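Long-range contacts in PHOX (Pseudomonas fluorescens, PDB 4AMF), which hydrolyses phosphate monoesters as an alkaline phosphatase of the PhoX family, working with a cofactor of oxo-bridged iron and calcium ions: residues T187-F192 with N240-V245; R378-E383 with G413-E418; I487-D492 with Q506-D511. All coordinates share one frame; numbering follows the deposited sequence.

Contact 1: T187-F192 with N240-V245; sequences TCEENF and NRHGWV. With ACP (phosphomethylphosphonic acid adenylate ester), chain C; FEO (mu-oxo-diiron), chain I.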
loop_
_atom_site.group_PDB
_atom_site.type_symbol
_atom_site.label_atom_id
_atom_site.label_comp_id
_atom_site.label_asym_id
_atom_site.label_seq_id
_atom_site.Cartn_x
_atom_site.Cartn_y
_atom_site.Cartn_z
ATOM N N THR A 187 -2.848 -4.974 7.033
ATOM C CA THR A 187 -1.727 -4.078 6.746
ATOM C C THR A 187 -0.704 -4.916 6.049
ATOM O O THR A 187 -0.514 -6.083 6.409
ATOM C CB THR A 187 -1.199 -3.333 7.979
ATOM O OG1 THR A 187 -0.183 -2.421 7.548
ATOM C CG2 THR A 187 -0.644 -4.233 9.057
ATOM N N CYS A 188 -0.028 -4.329 5.080
ATOM C CA CYS A 188 0.831 -5.028 4.143
ATOM C C CYS A 188 2.269 -4.643 4.248
ATOM O O CYS A 188 2.573 -3.462 4.077
ATOM C CB CYS A 188 0.291 -4.737 2.749
ATOM S SG CYS A 188 -1.313 -5.502 2.444
ATOM N N GLU A 189 3.167 -5.630 4.503
ATOM C CA GLU A 189 4.622 -5.397 4.589
ATOM C C GLU A 189 5.165 -5.464 3.171
ATOM O O GLU A 189 5.073 -6.515 2.521
ATOM C CB GLU A 189 5.280 -6.457 5.491
ATOM C CG GLU A 189 4.752 -6.370 6.904
ATOM C CD GLU A 189 5.045 -7.538 7.824
ATOM O OE1 GLU A 189 5.578 -8.583 7.370
ATOM O OE2 GLU A 189 4.799 -7.365 9.039
ATOM N N GLU A 190 5.704 -4.346 2.687
ATOM C CA GLU A 190 6.190 -4.213 1.328
ATOM C C GLU A 190 7.716 -4.281 1.271
ATOM O O GLU A 190 8.271 -5.386 1.175
ATOM C CB GLU A 190 5.644 -2.957 0.685
ATOM C CG GLU A 190 5.982 -2.793 -0.783
ATOM C CD GLU A 190 5.786 -1.379 -1.278
ATOM O OE1 GLU A 190 5.862 -0.440 -0.449
ATOM O OE2 GLU A 190 5.496 -1.205 -2.484
ATOM N N ASN A 191 8.434 -3.154 1.345
ATOM C CA ASN A 191 9.898 -3.176 1.167
ATOM C C ASN A 191 10.656 -3.539 2.452
ATOM O O ASN A 191 11.633 -2.903 2.830
ATOM C CB ASN A 191 10.369 -1.857 0.565
ATOM C CG ASN A 191 9.946 -1.769 -0.895
ATOM O OD1 ASN A 191 10.232 -2.690 -1.667
ATOM N ND2 ASN A 191 9.171 -0.755 -1.270
ATOM N N PHE A 192 10.229 -4.617 3.079
ATOM C CA PHE A 192 10.817 -5.088 4.336
ATOM C C PHE A 192 12.286 -5.515 4.200
ATOM O O PHE A 192 13.051 -5.356 5.140
ATOM C CB PHE A 192 9.977 -6.240 4.906
ATOM C CG PHE A 192 10.103 -7.545 4.153
ATOM C CD1 PHE A 192 9.328 -7.801 3.037
ATOM C CD2 PHE A 192 11.007 -8.510 4.556
ATOM C CE1 PHE A 192 9.462 -8.996 2.338
ATOM C CE2 PHE A 192 11.163 -9.676 3.839
ATOM C CZ PHE A 192 10.393 -9.921 2.730
ATOM N N ASN A 240 12.438 -14.219 6.931
ATOM C CA ASN A 240 11.232 -14.974 6.588
ATOM C C ASN A 240 9.987 -14.575 7.365
ATOM O O ASN A 240 8.901 -14.959 6.987
ATOM C CB ASN A 240 11.455 -16.459 6.729
ATOM C CG ASN A 240 12.561 -16.936 5.833
ATOM O OD1 ASN A 240 12.756 -16.388 4.728
ATOM N ND2 ASN A 240 13.328 -17.923 6.275
ATOM N N ARG A 241 10.181 -13.856 8.484
ATOM C CA ARG A 241 9.136 -13.479 9.421
ATOM C C ARG A 241 8.517 -12.128 9.102
ATOM O O ARG A 241 7.680 -11.629 9.868
ATOM C CB ARG A 241 9.705 -13.586 10.841
ATOM C CG ARG A 241 10.029 -15.053 11.196
ATOM C CD ARG A 241 11.228 -15.275 12.089
ATOM N NE ARG A 241 11.119 -14.509 13.325
ATOM C CZ ARG A 241 10.445 -14.877 14.416
ATOM N NH1 ARG A 241 9.786 -16.028 14.448
ATOM N NH2 ARG A 241 10.416 -14.088 15.479
ATOM N N HIS A 242 8.880 -11.548 7.928
ATOM C CA HIS A 242 8.359 -10.289 7.426
ATOM C C HIS A 242 8.072 -10.493 5.940
ATOM O O HIS A 242 8.611 -11.439 5.346
ATOM C CB HIS A 242 9.356 -9.157 7.690
ATOM C CG HIS A 242 9.669 -9.059 9.151
ATOM N ND1 HIS A 242 8.811 -8.403 10.004
ATOM C CD2 HIS A 242 10.644 -9.649 9.880
ATOM C CE1 HIS A 242 9.292 -8.591 11.222
ATOM N NE2 HIS A 242 10.416 -9.314 11.192
ATOM N N GLY A 243 7.275 -9.587 5.365
ATOM C CA GLY A 243 6.767 -9.713 4.006
ATOM C C GLY A 243 5.418 -10.402 3.981
ATOM O O GLY A 243 5.107 -11.120 3.030
ATOM N N TRP A 244 4.573 -10.173 5.004
ATOM C CA TRP A 244 3.270 -10.815 5.116
ATOM C C TRP A 244 2.201 -9.774 5.276
ATOM O O TRP A 244 2.465 -8.602 5.576
ATOM C CB TRP A 244 3.231 -11.730 6.348
ATOM C CG TRP A 244 4.342 -12.736 6.410
ATOM C CD1 TRP A 244 5.516 -12.613 7.079
ATOM C CD2 TRP A 244 4.378 -14.039 5.781
ATOM N NE1 TRP A 244 6.278 -13.744 6.921
ATOM C CE2 TRP A 244 5.602 -14.642 6.142
ATOM C CE3 TRP A 244 3.495 -14.755 4.970
ATOM C CZ2 TRP A 244 5.953 -15.924 5.742
ATOM C CZ3 TRP A 244 3.858 -16.019 4.538
ATOM C CH2 TRP A 244 5.067 -16.607 4.949
ATOM N N VAL A 245 0.992 -10.237 5.122
ATOM C CA VAL A 245 -0.229 -9.458 5.379
ATOM C C VAL A 245 -0.523 -9.695 6.876
ATOM O O VAL A 245 -0.535 -10.834 7.313
ATOM C CB VAL A 245 -1.395 -9.906 4.501
ATOM C CG1 VAL A 245 -2.686 -9.144 4.867
ATOM C CG2 VAL A 245 -1.051 -9.709 3.030
HETATM P PG ACP C . 6.746 2.546 -2.914
HETATM O O1G ACP C . 5.772 3.778 -3.161
HETATM O O2G ACP C . 6.710 2.173 -1.314
HETATM O O3G ACP C . 6.393 1.351 -3.857
HETATM P PB ACP C . 8.412 4.092 -4.736
HETATM O O1B ACP C . 7.425 3.713 -5.768
HETATM O O2B ACP C . 8.441 5.525 -4.160
HETATM C C3B ACP C . 8.402 2.963 -3.394
HETATM P PA ACP C . 11.167 4.493 -5.611
HETATM O O1A ACP C . 11.735 4.712 -4.264
HETATM O O2A ACP C . 11.187 5.564 -6.655
HETATM O O3A ACP C . 9.743 3.864 -5.537
HETATM O "O5'" ACP C . 12.016 3.281 -6.349
HETATM C "C5'" ACP C . 11.513 2.619 -7.520
HETATM C "C4'" ACP C . 11.454 1.128 -7.313
HETATM O "O4'" ACP C . 12.798 0.609 -7.260
HETATM C "C3'" ACP C . 10.748 0.587 -6.073
HETATM O "O3'" ACP C . 10.052 -0.619 -6.397
HETATM C "C2'" ACP C . 11.901 0.387 -5.088
HETATM O "O2'" ACP C . 11.574 -0.599 -4.118
HETATM C "C1'" ACP C . 13.038 -0.041 -6.023
HETATM N N9 ACP C . 14.377 0.319 -5.574
HETATM C C8 ACP C . 14.762 1.450 -4.900
HETATM N N7 ACP C . 16.043 1.507 -4.636
HETATM C C5 ACP C . 16.542 0.327 -5.169
HETATM C C6 ACP C . 17.830 -0.250 -5.164
HETATM N N6 ACP C . 18.877 0.271 -4.516
HETATM N N1 ACP C . 17.983 -1.447 -5.777
HETATM C C2 ACP C . 16.913 -2.029 -6.332
HETATM N N3 ACP C . 15.650 -1.590 -6.374
HETATM C C4 ACP C . 15.530 -0.407 -5.767
HETATM FE FE1 FEO I . 4.891 1.421 -0.516
HETATM FE FE2 FEO I . 4.683 0.241 -3.672
HETATM O O FEO I . 4.114 1.490 -2.282
HETATM O O HOH W 1 3.801 3.493 -0.510
#
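One carboxylate oxygen of Glu-189, OE1, takes two backbone amides of the facing loop, where strand 185-189 of the PhoX beta-propeller ends and its antiparallel neighbour 245-248 begins. Trp-244 N gives it a nearly straight bond (3.0 Å to OE1, 168° at the hydrogen), arriving from above the carboxylate plane, while Gly-243 N makes a weak, bent bond of 2.8 Å to the same atom. Trp-244 O in turn accepts Glu-189 N at 3.2 Å, so the glutamate holds this residue through its main chain and its side chain together. The second oxygen, OE2, is engaged by Lys-259 in a salt bridge and by Thr-171 in a hydrogen bond, which fixes how the carboxylate is turned.

Phe-192 adds a flat cover. Its CG sits in the crowded position between backbone N and carbonyl carbon (chi1 72°), and one ring face is thereby laid over Gly-243: the glycine N stands above the ring centre, its CA lies 3.2 Å from Phe-192 CE1, and His-242 O sits over the same face nearer the rim. Gly-243, having no side chain, lets the ring come this close. Further down the strand, Cys-188 and Val-245 form a non-hydrogen-bonded pair, with Cys-188 SG and Val-245 CG2 4.3 Å apart, and both side chains reach His-268 of strand 268-275.

The chain fixed in this way carries Glu-190, whose side chain leaves the contact for the cofactor. Its OE1 binds FE1 at 2.1 Å and its OE2 binds FE2 at 2.0 Å, bridging the two irons that also hold O2G and O3G of the substrate analogue. On the far side of the contact, the Trp-244 indole is steadied from within its own loop, where NE1 donates, close to the ring plane, to Asn-240 O at 2.9 Å.

Contact 2: R378-E383 with G413-E418; sequences RMDRPE and GPNPRE. With CA (calcium ion), chain G; ACP (phosphomethylphosphonic acid adenylate ester), chain C; FEO (mu-oxo-diiron), chain I.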
loop_
_atom_site.group_PDB
_atom_site.type_symbol
_atom_site.label_atom_id
_atom_site.label_comp_id
_atom_site.label_asym_id
_atom_site.label_seq_id
_atom_site.Cartn_x
_atom_site.Cartn_y
_atom_site.Cartn_z
ATOM N N ARG A 378 5.311 -11.573 -15.507
ATOM C CA ARG A 378 6.094 -10.516 -14.835
ATOM C C ARG A 378 5.433 -9.185 -15.188
ATOM O O ARG A 378 5.193 -8.913 -16.363
ATOM C CB ARG A 378 7.544 -10.576 -15.277
ATOM C CG ARG A 378 8.254 -11.878 -14.934
ATOM C CD ARG A 378 9.717 -11.823 -15.298
ATOM N NE ARG A 378 10.451 -10.966 -14.371
ATOM C CZ ARG A 378 11.750 -10.707 -14.427
ATOM N NH1 ARG A 378 12.494 -11.205 -15.412
ATOM N NH2 ARG A 378 12.315 -9.935 -13.512
ATOM N N MET A 379 5.120 -8.354 -14.159
ATOM C CA MET A 379 4.341 -7.147 -14.324
ATOM C C MET A 379 5.111 -5.890 -14.016
ATOM O O MET A 379 6.121 -5.897 -13.310
ATOM C CB MET A 379 3.103 -7.176 -13.389
ATOM C CG MET A 379 2.220 -8.412 -13.533
ATOM S SD MET A 379 1.507 -8.542 -15.192
ATOM C CE MET A 379 0.314 -7.221 -15.086
ATOM N N ASP A 380 4.583 -4.768 -14.563
ATOM C CA ASP A 380 5.166 -3.447 -14.306
ATOM C C ASP A 380 4.777 -2.895 -12.941
ATOM O O ASP A 380 4.008 -1.940 -12.844
ATOM C CB ASP A 380 4.750 -2.441 -15.398
ATOM C CG ASP A 380 5.357 -2.662 -16.762
ATOM O OD1 ASP A 380 6.241 -3.528 -16.882
ATOM O OD2 ASP A 380 4.965 -1.939 -17.707
ATOM N N ARG A 381 5.327 -3.473 -11.878
ATOM C CA ARG A 381 5.126 -2.967 -10.520
ATOM C C ARG A 381 3.687 -2.798 -10.067
ATOM O O ARG A 381 3.162 -1.683 -9.980
ATOM C CB ARG A 381 5.874 -1.652 -10.331
ATOM C CG ARG A 381 7.377 -1.809 -10.333
ATOM C CD ARG A 381 8.008 -0.515 -9.940
ATOM N NE ARG A 381 7.625 -0.184 -8.565
ATOM C CZ ARG A 381 7.708 1.021 -8.011
ATOM N NH1 ARG A 381 8.222 2.043 -8.691
ATOM N NH2 ARG A 381 7.305 1.212 -6.763
ATOM N N PRO A 382 3.003 -3.908 -9.791
ATOM C CA PRO A 382 1.648 -3.789 -9.253
ATOM C C PRO A 382 1.662 -3.067 -7.906
ATOM O O PRO A 382 2.365 -3.495 -6.981
ATOM C CB PRO A 382 1.139 -5.237 -9.160
ATOM C CG PRO A 382 2.305 -6.116 -9.461
ATOM C CD PRO A 382 3.506 -5.288 -9.820
ATOM N N GLU A 383 0.870 -2.006 -7.789
ATOM C CA GLU A 383 0.692 -1.325 -6.522
ATOM C C GLU A 383 -0.747 -1.587 -6.053
ATOM O O GLU A 383 -1.073 -2.768 -5.868
ATOM C CB GLU A 383 1.187 0.126 -6.539
ATOM C CG GLU A 383 2.709 0.179 -6.636
ATOM C CD GLU A 383 3.351 1.480 -6.177
ATOM O OE1 GLU A 383 3.346 2.425 -6.982
ATOM O OE2 GLU A 383 3.785 1.596 -5.005
ATOM N N GLY A 413 1.032 -7.360 -23.981
ATOM C CA GLY A 413 -0.250 -7.348 -23.273
ATOM C C GLY A 413 -0.418 -6.185 -22.324
ATOM O O GLY A 413 -0.426 -5.046 -22.782
ATOM N N PRO A 414 -0.527 -6.426 -20.992
ATOM C CA PRO A 414 -0.766 -5.300 -20.062
ATOM C C PRO A 414 0.468 -4.456 -19.732
ATOM O O PRO A 414 0.353 -3.523 -18.948
ATOM C CB PRO A 414 -1.372 -5.987 -18.844
ATOM C CG PRO A 414 -0.720 -7.325 -18.824
ATOM C CD PRO A 414 -0.581 -7.723 -20.285
ATOM N N ASN A 415 1.650 -4.778 -20.287
ATOM C CA ASN A 415 2.902 -4.050 -20.078
ATOM C C ASN A 415 3.404 -3.702 -21.492
ATOM O O ASN A 415 4.332 -4.330 -21.996
ATOM C CB ASN A 415 3.906 -4.941 -19.362
ATOM C CG ASN A 415 3.353 -5.525 -18.078
ATOM O OD1 ASN A 415 3.150 -4.816 -17.082
ATOM N ND2 ASN A 415 2.922 -6.786 -18.139
ATOM N N PRO A 416 2.761 -2.728 -22.133
ATOM C CA PRO A 416 2.997 -2.496 -23.571
ATOM C C PRO A 416 4.152 -1.613 -24.011
ATOM O O PRO A 416 4.329 -1.439 -25.233
ATOM C CB PRO A 416 1.692 -1.861 -23.996
ATOM C CG PRO A 416 1.287 -1.031 -22.805
ATOM C CD PRO A 416 1.583 -1.958 -21.673
ATOM N N ARG A 417 4.881 -0.998 -23.080
ATOM C CA ARG A 417 5.963 -0.078 -23.425
ATOM C C ARG A 417 7.275 -0.437 -22.749
ATOM O O ARG A 417 7.329 -0.639 -21.537
ATOM C CB ARG A 417 5.582 1.347 -23.004
ATOM C CG ARG A 417 4.321 1.886 -23.700
ATOM C CD ARG A 417 3.935 3.275 -23.244
ATOM N NE ARG A 417 3.583 3.304 -21.821
ATOM C CZ ARG A 417 3.049 4.353 -21.194
ATOM N NH1 ARG A 417 2.809 5.481 -21.853
ATOM N NH2 ARG A 417 2.744 4.278 -19.906
ATOM N N GLU A 418 8.371 -0.427 -23.512
ATOM C CA GLU A 418 9.706 -0.594 -22.951
ATOM C C GLU A 418 10.032 0.657 -22.111
ATOM O O GLU A 418 9.438 1.707 -22.389
ATOM C CB GLU A 418 10.758 -0.732 -24.073
ATOM C CG GLU A 418 11.001 0.569 -24.835
ATOM C CD GLU A 418 11.958 0.495 -26.003
ATOM O OE1 GLU A 418 12.604 -0.564 -26.182
ATOM O OE2 GLU A 418 12.126 1.532 -26.688
HETATM CA CA CA G . 4.958 3.842 -5.423
HETATM P PG ACP C . 6.746 2.546 -2.914
HETATM O O1G ACP C . 5.772 3.778 -3.161
HETATM O O2G ACP C . 6.710 2.173 -1.314
HETATM O O3G ACP C . 6.393 1.351 -3.857
HETATM P PB ACP C . 8.412 4.092 -4.736
HETATM O O1B ACP C . 7.425 3.713 -5.768
HETATM O O2B ACP C . 8.441 5.525 -4.160
HETATM C C3B ACP C . 8.402 2.963 -3.394
HETATM P PA ACP C . 11.167 4.493 -5.611
HETATM O O1A ACP C . 11.735 4.712 -4.264
HETATM O O2A ACP C . 11.187 5.564 -6.655
HETATM O O3A ACP C . 9.743 3.864 -5.537
HETATM O "O5'" ACP C . 12.016 3.281 -6.349
HETATM C "C5'" ACP C . 11.513 2.619 -7.520
HETATM C "C4'" ACP C . 11.454 1.128 -7.313
HETATM O "O4'" ACP C . 12.798 0.609 -7.260
HETATM C "C3'" ACP C . 10.748 0.587 -6.073
HETATM O "O3'" ACP C . 10.052 -0.619 -6.397
HETATM C "C2'" ACP C . 11.901 0.387 -5.088
HETATM O "O2'" ACP C . 11.574 -0.599 -4.118
HETATM C "C1'" ACP C . 13.038 -0.041 -6.023
HETATM N N9 ACP C . 14.377 0.319 -5.574
HETATM C C8 ACP C . 14.762 1.450 -4.900
HETATM N N7 ACP C . 16.043 1.507 -4.636
HETATM C C5 ACP C . 16.542 0.327 -5.169
HETATM C C6 ACP C . 17.830 -0.250 -5.164
HETATM N N6 ACP C . 18.877 0.271 -4.516
HETATM N N1 ACP C . 17.983 -1.447 -5.777
HETATM C C2 ACP C . 16.913 -2.029 -6.332
HETATM N N3 ACP C . 15.650 -1.590 -6.374
HETATM C C4 ACP C . 15.530 -0.407 -5.767
HETATM FE FE1 FEO I . 4.891 1.421 -0.516
HETATM FE FE2 FEO I . 4.683 0.241 -3.672
HETATM O O FEO I . 4.114 1.490 -2.282
HETATM O O HOH W 2 5.070 -1.194 -20.206
HETATM O O HOH W 1 3.801 3.493 -0.510
HETATM O O HOH W 3 4.938 4.726 -7.553
#
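A side-chain amide, that of Asn-415, joins the loop between strands 394-398 and 424-430 to Asp-380, just ahead of edge strand 382-387 in the beta-propeller. Asn-415 OD1 accepts Asp-380 N at 2.9 Å, the donor standing above the carbonyl plane. The two side chains run past one another head to tail, and the carboxylate is satisfied otherwise: Asp-380 OD1 forms a salt bridge with Arg-404, and OD2 receives a water at 2.6 Å that itself accepts Arg-417 N. Beside this polar join, Met-379 bends at chi2 and chi3 to bring CE within 3.9 Å of Pro-414 CG.

Asp-380 centres an inverse gamma turn, beyond which the chain brings two side chains to the active site. Arg-381 NH2 donates almost straight (175°) to O1B of the substrate analogue at 2.7 Å, while one guanidinium face lies against the ribose O3' and NE pairs with Asp-288. A leucine in its place would probably leave O1B of the analogue without this donor and Asp-288 OD1 without its guanidinium partner. Glu-383 ends the segment as a shared metal ligand: both its carboxylate oxygens bind one calcium ion, and OE2 also binds iron FE2 at 2.1 Å.

Contact 3: I487-D492 with Q506-D511; sequences ILTDGD and QMLCAD. With CA (calcium ion), chain G; CA (calcium ion), chain H; ACP (phosphomethylphosphonic acid adenylate ester), chain C.
Thr-489 OG1 is held by two groups from adjacent residues: it accepts Gln-506 N at 3.0 Å and is also hydrogen-bonded to Asn-505 OD1. It stands where two central strands of a four-stranded antiparallel propeller sheet begin to part. The hydroxyl lies between the backbone N and the carbonyl carbon (chi1 82°), and from there it supplements the main-chain bond from Thr-489 N to Gln-506 O, 2.9 Å long and nearly along the C=O axis. Ile-487 and Leu-508 follow as a hydrogen-bonded pair, each N giving a 2.8 Å bond to the other's O.

Side chains fill both faces. Leu-488 and Met-507 run alongside each other in the same direction, with Leu-488 CG 3.8 Å from Met-507 SD, and rest on Val-529 and Ile-532 of the next sheet. On the other face, Leu-508 CD1 meets the methyl of Thr-489, while Ile-487 CD1 reaches Ala-510 CB.

Past Thr-489 the strand opens into the calcium site. Asn-505 OD1 also binds Gly-491 N, holding the loop that follows Asp-490, whose carboxylate joins two calcium ions. Both metals share a single oxygen, Asp-490 OD2, which lies 2.4 Å from the chain G ion.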
loop_
_atom_site.group_PDB
_atom_site.type_symbol
_atom_site.label_atom_id
_atom_site.label_comp_id
_atom_site.label_asym_id
_atom_site.label_seq_id
_atom_site.Cartn_x
_atom_site.Cartn_y
_atom_site.Cartn_z
ATOM N N ILE A 487 -7.749 8.077 -7.999
ATOM C CA ILE A 487 -6.416 7.659 -8.417
ATOM C C ILE A 487 -5.425 8.567 -7.710
ATOM O O ILE A 487 -5.479 9.772 -7.885
ATOM C CB ILE A 487 -6.249 7.768 -9.950
ATOM C CG1 ILE A 487 -7.256 6.878 -10.668
ATOM C CG2 ILE A 487 -4.787 7.413 -10.388
ATOM C CD1 ILE A 487 -7.448 7.284 -12.118
ATOM N N LEU A 488 -4.466 7.980 -6.978
ATOM C CA LEU A 488 -3.505 8.739 -6.201
ATOM C C LEU A 488 -2.127 8.479 -6.798
ATOM O O LEU A 488 -1.843 7.353 -7.199
ATOM C CB LEU A 488 -3.581 8.297 -4.737
ATOM C CG LEU A 488 -4.854 8.694 -3.945
ATOM C CD1 LEU A 488 -6.045 7.933 -4.394
ATOM C CD2 LEU A 488 -4.614 8.433 -2.426
ATOM N N THR A 489 -1.278 9.528 -6.932
ATOM C CA THR A 489 0.012 9.353 -7.583
ATOM C C THR A 489 1.217 9.443 -6.658
ATOM O O THR A 489 1.246 10.186 -5.664
ATOM C CB THR A 489 0.144 10.294 -8.805
ATOM O OG1 THR A 489 0.550 11.610 -8.386
ATOM C CG2 THR A 489 -1.153 10.395 -9.622
ATOM N N ASP A 490 2.250 8.715 -7.064
ATOM C CA ASP A 490 3.551 8.655 -6.454
ATOM C C ASP A 490 4.577 8.619 -7.553
ATOM O O ASP A 490 5.274 7.624 -7.750
ATOM C CB ASP A 490 3.682 7.414 -5.551
ATOM C CG ASP A 490 5.087 7.229 -4.991
ATOM O OD1 ASP A 490 5.817 8.253 -4.853
ATOM O OD2 ASP A 490 5.465 6.070 -4.698
ATOM N N GLY A 491 4.622 9.701 -8.315
ATOM C CA GLY A 491 5.539 9.835 -9.420
ATOM C C GLY A 491 6.558 10.923 -9.273
ATOM O O GLY A 491 6.713 11.559 -8.224
ATOM N N ASP A 492 7.305 11.073 -10.340
ATOM C CA ASP A 492 8.329 12.095 -10.460
ATOM C C ASP A 492 7.599 13.424 -10.381
ATOM O O ASP A 492 6.650 13.628 -11.142
ATOM C CB ASP A 492 9.030 11.952 -11.798
ATOM C CG ASP A 492 10.194 12.892 -11.899
ATOM O OD1 ASP A 492 9.963 14.124 -11.892
ATOM O OD2 ASP A 492 11.313 12.410 -11.986
ATOM N N GLN A 506 -0.438 14.084 -6.953
ATOM C CA GLN A 506 -1.816 14.463 -7.024
ATOM C C GLN A 506 -2.815 13.347 -6.893
ATOM O O GLN A 506 -2.450 12.196 -6.789
ATOM C CB GLN A 506 -1.990 15.122 -8.394
ATOM C CG GLN A 506 -1.645 14.206 -9.543
ATOM C CD GLN A 506 -1.468 14.922 -10.851
ATOM O OE1 GLN A 506 -2.365 14.924 -11.671
ATOM N NE2 GLN A 506 -0.274 15.386 -11.152
ATOM N N MET A 507 -4.099 13.731 -6.898
ATOM C CA MET A 507 -5.203 12.786 -6.837
ATOM C C MET A 507 -6.168 13.166 -7.942
ATOM O O MET A 507 -6.471 14.353 -8.152
ATOM C CB MET A 507 -5.899 12.799 -5.473
ATOM C CG MET A 507 -7.043 11.791 -5.367
ATOM S SD MET A 507 -7.527 11.435 -3.664
ATOM C CE MET A 507 -8.353 12.956 -3.211
ATOM N N LEU A 508 -6.629 12.165 -8.662
ATOM C CA LEU A 508 -7.588 12.340 -9.745
ATOM C C LEU A 508 -8.798 11.451 -9.494
ATOM O O LEU A 508 -8.778 10.602 -8.601
ATOM C CB LEU A 508 -6.929 11.964 -11.074
ATOM C CG LEU A 508 -5.601 12.676 -11.371
ATOM C CD1 LEU A 508 -4.454 11.778 -11.042
ATOM C CD2 LEU A 508 -5.475 13.091 -12.823
ATOM N N CYS A 509 -9.877 11.759 -10.189
ATOM C CA CYS A 509 -11.137 11.022 -10.109
ATOM C C CYS A 509 -11.543 10.553 -11.495
ATOM O O CYS A 509 -11.448 11.322 -12.452
ATOM C CB CYS A 509 -12.227 11.890 -9.490
ATOM S SG CYS A 509 -13.662 10.951 -8.933
ATOM N N ALA A 510 -12.082 9.335 -11.583
ATOM C CA ALA A 510 -12.452 8.762 -12.854
ATOM C C ALA A 510 -13.758 8.085 -12.822
ATOM O O ALA A 510 -14.188 7.575 -11.794
ATOM C CB ALA A 510 -11.410 7.753 -13.283
ATOM N N ASP A 511 -14.389 8.048 -13.985
ATOM C CA ASP A 511 -15.644 7.345 -14.200
ATOM C C ASP A 511 -15.258 6.014 -14.848
ATOM O O ASP A 511 -14.833 5.986 -16.015
ATOM C CB ASP A 511 -16.574 8.171 -15.089
ATOM C CG ASP A 511 -17.939 7.550 -15.256
ATOM O OD1 ASP A 511 -18.052 6.309 -15.096
ATOM O OD2 ASP A 511 -18.917 8.311 -15.484
HETATM CA CA CA G . 4.958 3.842 -5.423
HETATM CA CA CA H . 6.529 5.906 -2.611
HETATM P PG ACP C . 6.746 2.546 -2.914
HETATM O O1G ACP C . 5.772 3.778 -3.161
HETATM O O2G ACP C . 6.710 2.173 -1.314
HETATM O O3G ACP C . 6.393 1.351 -3.857
HETATM P PB ACP C . 8.412 4.092 -4.736
HETATM O O1B ACP C . 7.425 3.713 -5.768
HETATM O O2B ACP C . 8.441 5.525 -4.160
HETATM C C3B ACP C . 8.402 2.963 -3.394
HETATM P PA ACP C . 11.167 4.493 -5.611
HETATM O O1A ACP C . 11.735 4.712 -4.264
HETATM O O2A ACP C . 11.187 5.564 -6.655
HETATM O O3A ACP C . 9.743 3.864 -5.537
HETATM O "O5'" ACP C . 12.016 3.281 -6.349
HETATM C "C5'" ACP C . 11.513 2.619 -7.520
HETATM C "C4'" ACP C . 11.454 1.128 -7.313
HETATM O "O4'" ACP C . 12.798 0.609 -7.260
HETATM C "C3'" ACP C . 10.748 0.587 -6.073
HETATM O "O3'" ACP C . 10.052 -0.619 -6.397
HETATM C "C2'" ACP C . 11.901 0.387 -5.088
HETATM O "O2'" ACP C . 11.574 -0.599 -4.118
HETATM C "C1'" ACP C . 13.038 -0.041 -6.023
HETATM N N9 ACP C . 14.377 0.319 -5.574
HETATM C C8 ACP C . 14.762 1.450 -4.900
HETATM N N7 ACP C . 16.043 1.507 -4.636
HETATM C C5 ACP C . 16.542 0.327 -5.169
HETATM C C6 ACP C . 17.830 -0.250 -5.164
HETATM N N6 ACP C . 18.877 0.271 -4.516
HETATM N N1 ACP C . 17.983 -1.447 -5.777
HETATM C C2 ACP C . 16.913 -2.029 -6.332
HETATM N N3 ACP C . 15.650 -1.590 -6.374
HETATM C C4 ACP C . 15.530 -0.407 -5.767
HETATM O O HOH W 3 4.938 4.726 -7.553
HETATM O O HOH W 4 8.639 6.488 -1.389
HETATM O O HOH W 5 5.870 5.306 -0.354
#

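In the fold
Followed from the N terminus, the three contacts come strictly in series, none nested in or crossing another. Contact 1 closes a long excursion holding helix 207-212 and returns strand 245-248 beside strand 185-189. Contact 2 closes a shorter one, bringing the loop before strand 424-430 back to the start of strand 382-387, in a different sheet of the propeller. Contact 3 closes the irregular connection between strands 485-489 and 506-510 in a third. Their centres lie about 18 to 25 Å apart, yet one residue from a segment of each joins the same central cluster: Glu-190 and Glu-383 meet at iron, and Glu-383 and Asp-490 at calcium, all around one substrate analogue.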